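PDB 2AXO: hypothetical protein Atu2684 from Agrobacterium tumefaciens, which is of unknown function but belongs to the DUF1223 family of the thioredoxin clan and carries a disulfide between two closely spaced cysteines. Local coordinates for residues Glu47-Gln52 with Tyr78-Trp83. Sequence-based numbering, arbitrary orientation.
Sequences ELFTSQ and YHVDYW
Phe49 and Tyr78, paired across two parallel strands, send their side chains to the same face of the sheet and lie side by side there. The ring planes are only 14° apart but slid past each other, with centroids 5.0 Å apart, so the CD2-CE2 side of the Phe49 ring packs on Tyr78 CB, with Phe49 CD2 3.6 Å away, and Tyr78 CD1 lies over the rim of the Phe49 face. With CG anti to the carbonyl carbon (chi1 -64°), the Tyr78 ring reaches back beside Glu47, whose CB and CG rest near Tyr78 CE1. Tyr78 OH gives Glu47 OE2 a weak hydrogen bond; the same carboxylate oxygen forms a salt bridge with Arg100, which probably favours its negative charge. Backbone bonds join the two segments: Tyr78 N meets Leu48 O at 2.7 Å, Thr50 N reaches Tyr78 O, and Val80 N reaches Thr50 O. Thr50 CG2 sits over the centre of the His79 imidazole in a CH-pi contact, 4.2 Å from the ring centroid.

Further along, direct backbone bonding gives way to a water that bridges Ser51 OG, Val80 O and Trp83 N, while Ser51 CB leans on Trp83 CD1 at 3.6 Å; Ser51 OG also accepts from Gly53 N. The side nearer solvent is that of Asp81 and Trp83, both partly exposed; Asp81 makes no contact with residues 47-52.

These are the strands of a beta-alpha-beta unit of the thioredoxin-like sheet. Helix 58-70 covers Leu48, whereas helix 95-107 packs against Phe49, Tyr78 and Val80, and strand 196-212 touches Tyr78 and His79.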
loop_
_atom_site.group_PDB
_atom_site.type_symbol
_atom_site.label_atom_id
_atom_site.label_comp_id
_atom_site.label_asym_id
_atom_site.label_seq_id
_atom_site.Cartn_x
_atom_site.Cartn_y
_atom_site.Cartn_z
ATOM N N GLU A 47 -17.494 -0.304 -3.717
ATOM C CA GLU A 47 -16.231 0.252 -4.159
ATOM C C GLU A 47 -15.205 -0.856 -4.235
ATOM O O GLU A 47 -14.788 -1.403 -3.216
ATOM C CB GLU A 47 -15.762 1.329 -3.187
ATOM C CG GLU A 47 -16.644 2.553 -3.195
ATOM C CD GLU A 47 -16.255 3.550 -2.132
ATOM O OE1 GLU A 47 -16.479 3.254 -0.942
ATOM O OE2 GLU A 47 -15.710 4.613 -2.497
ATOM N N LEU A 48 -14.805 -1.186 -5.456
ATOM C CA LEU A 48 -13.840 -2.249 -5.684
ATOM C C LEU A 48 -12.429 -1.736 -5.908
ATOM O O LEU A 48 -12.200 -0.855 -6.739
ATOM C CB LEU A 48 -14.273 -3.062 -6.906
ATOM C CG LEU A 48 -13.294 -4.100 -7.455
ATOM C CD1 LEU A 48 -13.236 -5.301 -6.520
ATOM C CD2 LEU A 48 -13.749 -4.525 -8.845
ATOM N N PHE A 49 -11.482 -2.283 -5.152
ATOM C CA PHE A 49 -10.081 -1.922 -5.316
ATOM C C PHE A 49 -9.496 -3.092 -6.085
ATOM O O PHE A 49 -9.563 -4.244 -5.650
ATOM C CB PHE A 49 -9.416 -1.712 -3.956
ATOM C CG PHE A 49 -9.968 -0.524 -3.225
ATOM C CD1 PHE A 49 -11.141 -0.633 -2.480
ATOM C CD2 PHE A 49 -9.394 0.734 -3.390
ATOM C CE1 PHE A 49 -11.740 0.497 -1.917
ATOM C CE2 PHE A 49 -9.983 1.867 -2.832
ATOM C CZ PHE A 49 -11.159 1.751 -2.096
ATOM N N THR A 50 -8.942 -2.780 -7.251
ATOM C CA THR A 50 -8.424 -3.795 -8.152
ATOM C C THR A 50 -7.216 -3.263 -8.914
ATOM O O THR A 50 -6.702 -2.199 -8.601
ATOM C CB THR A 50 -9.540 -4.172 -9.161
ATOM O OG1 THR A 50 -9.068 -5.153 -10.090
ATOM C CG2 THR A 50 -10.002 -2.924 -9.915
ATOM N N SER A 51 -6.765 -4.018 -9.911
ATOM C CA SER A 51 -5.637 -3.612 -10.742
ATOM C C SER A 51 -5.470 -4.604 -11.881
ATOM O O SER A 51 -5.757 -5.791 -11.729
ATOM C CB SER A 51 -4.337 -3.553 -9.932
ATOM O OG SER A 51 -3.240 -3.265 -10.786
ATOM N N GLN A 52 -5.007 -4.127 -13.027
ATOM C CA GLN A 52 -4.823 -5.039 -14.137
ATOM C C GLN A 52 -3.610 -5.922 -13.858
ATOM O O GLN A 52 -3.464 -6.991 -14.450
ATOM C CB GLN A 52 -4.648 -4.281 -15.453
ATOM C CG GLN A 52 -3.244 -3.810 -15.747
ATOM C CD GLN A 52 -3.019 -3.604 -17.233
ATOM O OE1 GLN A 52 -2.897 -4.566 -17.998
ATOM N NE2 GLN A 52 -2.981 -2.349 -17.653
ATOM N N TYR A 78 -11.606 1.302 -8.200
ATOM C CA TYR A 78 -10.411 2.076 -7.875
ATOM C C TYR A 78 -9.161 1.252 -8.161
ATOM O O TYR A 78 -8.836 0.334 -7.407
ATOM C CB TYR A 78 -10.371 2.464 -6.394
ATOM C CG TYR A 78 -11.477 3.383 -5.934
ATOM C CD1 TYR A 78 -12.721 2.875 -5.567
ATOM C CD2 TYR A 78 -11.271 4.760 -5.841
ATOM C CE1 TYR A 78 -13.734 3.716 -5.117
ATOM C CE2 TYR A 78 -12.278 5.610 -5.394
ATOM C CZ TYR A 78 -13.504 5.083 -5.033
ATOM O OH TYR A 78 -14.507 5.913 -4.595
ATOM N N HIS A 79 -8.454 1.575 -9.236
ATOM C CA HIS A 79 -7.237 0.843 -9.562
ATOM C C HIS A 79 -6.106 1.282 -8.641
ATOM O O HIS A 79 -5.758 2.463 -8.594
ATOM C CB HIS A 79 -6.845 1.078 -11.022
ATOM C CG HIS A 79 -7.725 0.366 -12.004
ATOM N ND1 HIS A 79 -9.050 0.694 -12.192
ATOM C CD2 HIS A 79 -7.467 -0.661 -12.848
ATOM C CE1 HIS A 79 -9.572 -0.101 -13.111
ATOM N NE2 HIS A 79 -8.632 -0.932 -13.525
ATOM N N VAL A 80 -5.543 0.326 -7.905
ATOM C CA VAL A 80 -4.446 0.602 -6.976
ATOM C C VAL A 80 -3.102 0.589 -7.700
ATOM O O VAL A 80 -2.962 -0.023 -8.758
ATOM C CB VAL A 80 -4.425 -0.427 -5.823
ATOM C CG1 VAL A 80 -5.698 -0.292 -5.003
ATOM C CG2 VAL A 80 -4.293 -1.842 -6.377
ATOM N N ASP A 81 -2.106 1.259 -7.130
ATOM C CA ASP A 81 -0.803 1.324 -7.779
ATOM C C ASP A 81 0.220 0.296 -7.318
ATOM O O ASP A 81 1.290 0.182 -7.913
ATOM C CB ASP A 81 -0.210 2.732 -7.622
ATOM C CG ASP A 81 0.160 3.057 -6.186
ATOM O OD1 ASP A 81 -0.174 2.266 -5.277
ATOM O OD2 ASP A 81 0.786 4.113 -5.962
ATOM N N TYR A 82 -0.098 -0.476 -6.285
ATOM C CA TYR A 82 0.883 -1.430 -5.802
ATOM C C TYR A 82 1.051 -2.730 -6.584
ATOM O O TYR A 82 1.608 -3.702 -6.076
ATOM C CB TYR A 82 0.657 -1.711 -4.312
ATOM C CG TYR A 82 -0.730 -2.147 -3.900
ATOM C CD1 TYR A 82 -1.186 -3.435 -4.166
ATOM C CD2 TYR A 82 -1.541 -1.304 -3.144
ATOM C CE1 TYR A 82 -2.411 -3.880 -3.673
ATOM C CE2 TYR A 82 -2.764 -1.732 -2.649
ATOM C CZ TYR A 82 -3.191 -3.021 -2.909
ATOM O OH TYR A 82 -4.375 -3.465 -2.373
ATOM N N TRP A 83 0.586 -2.737 -7.828
ATOM C CA TRP A 83 0.730 -3.906 -8.684
ATOM C C TRP A 83 1.551 -3.531 -9.906
ATOM O O TRP A 83 1.754 -4.341 -10.810
ATOM C CB TRP A 83 -0.633 -4.447 -9.123
ATOM C CG TRP A 83 -1.307 -5.247 -8.070
ATOM C CD1 TRP A 83 -2.339 -4.849 -7.266
ATOM C CD2 TRP A 83 -0.988 -6.586 -7.683
ATOM N NE1 TRP A 83 -2.682 -5.860 -6.404
ATOM C CE2 TRP A 83 -1.869 -6.939 -6.639
ATOM C CE3 TRP A 83 -0.041 -7.524 -8.117
ATOM C CZ2 TRP A 83 -1.838 -8.197 -6.021
ATOM C CZ3 TRP A 83 -0.006 -8.775 -7.501
ATOM C CH2 TRP A 83 -0.900 -9.097 -6.465
HETATM O O HOH W 1 -1.079 -1.372 -9.990
#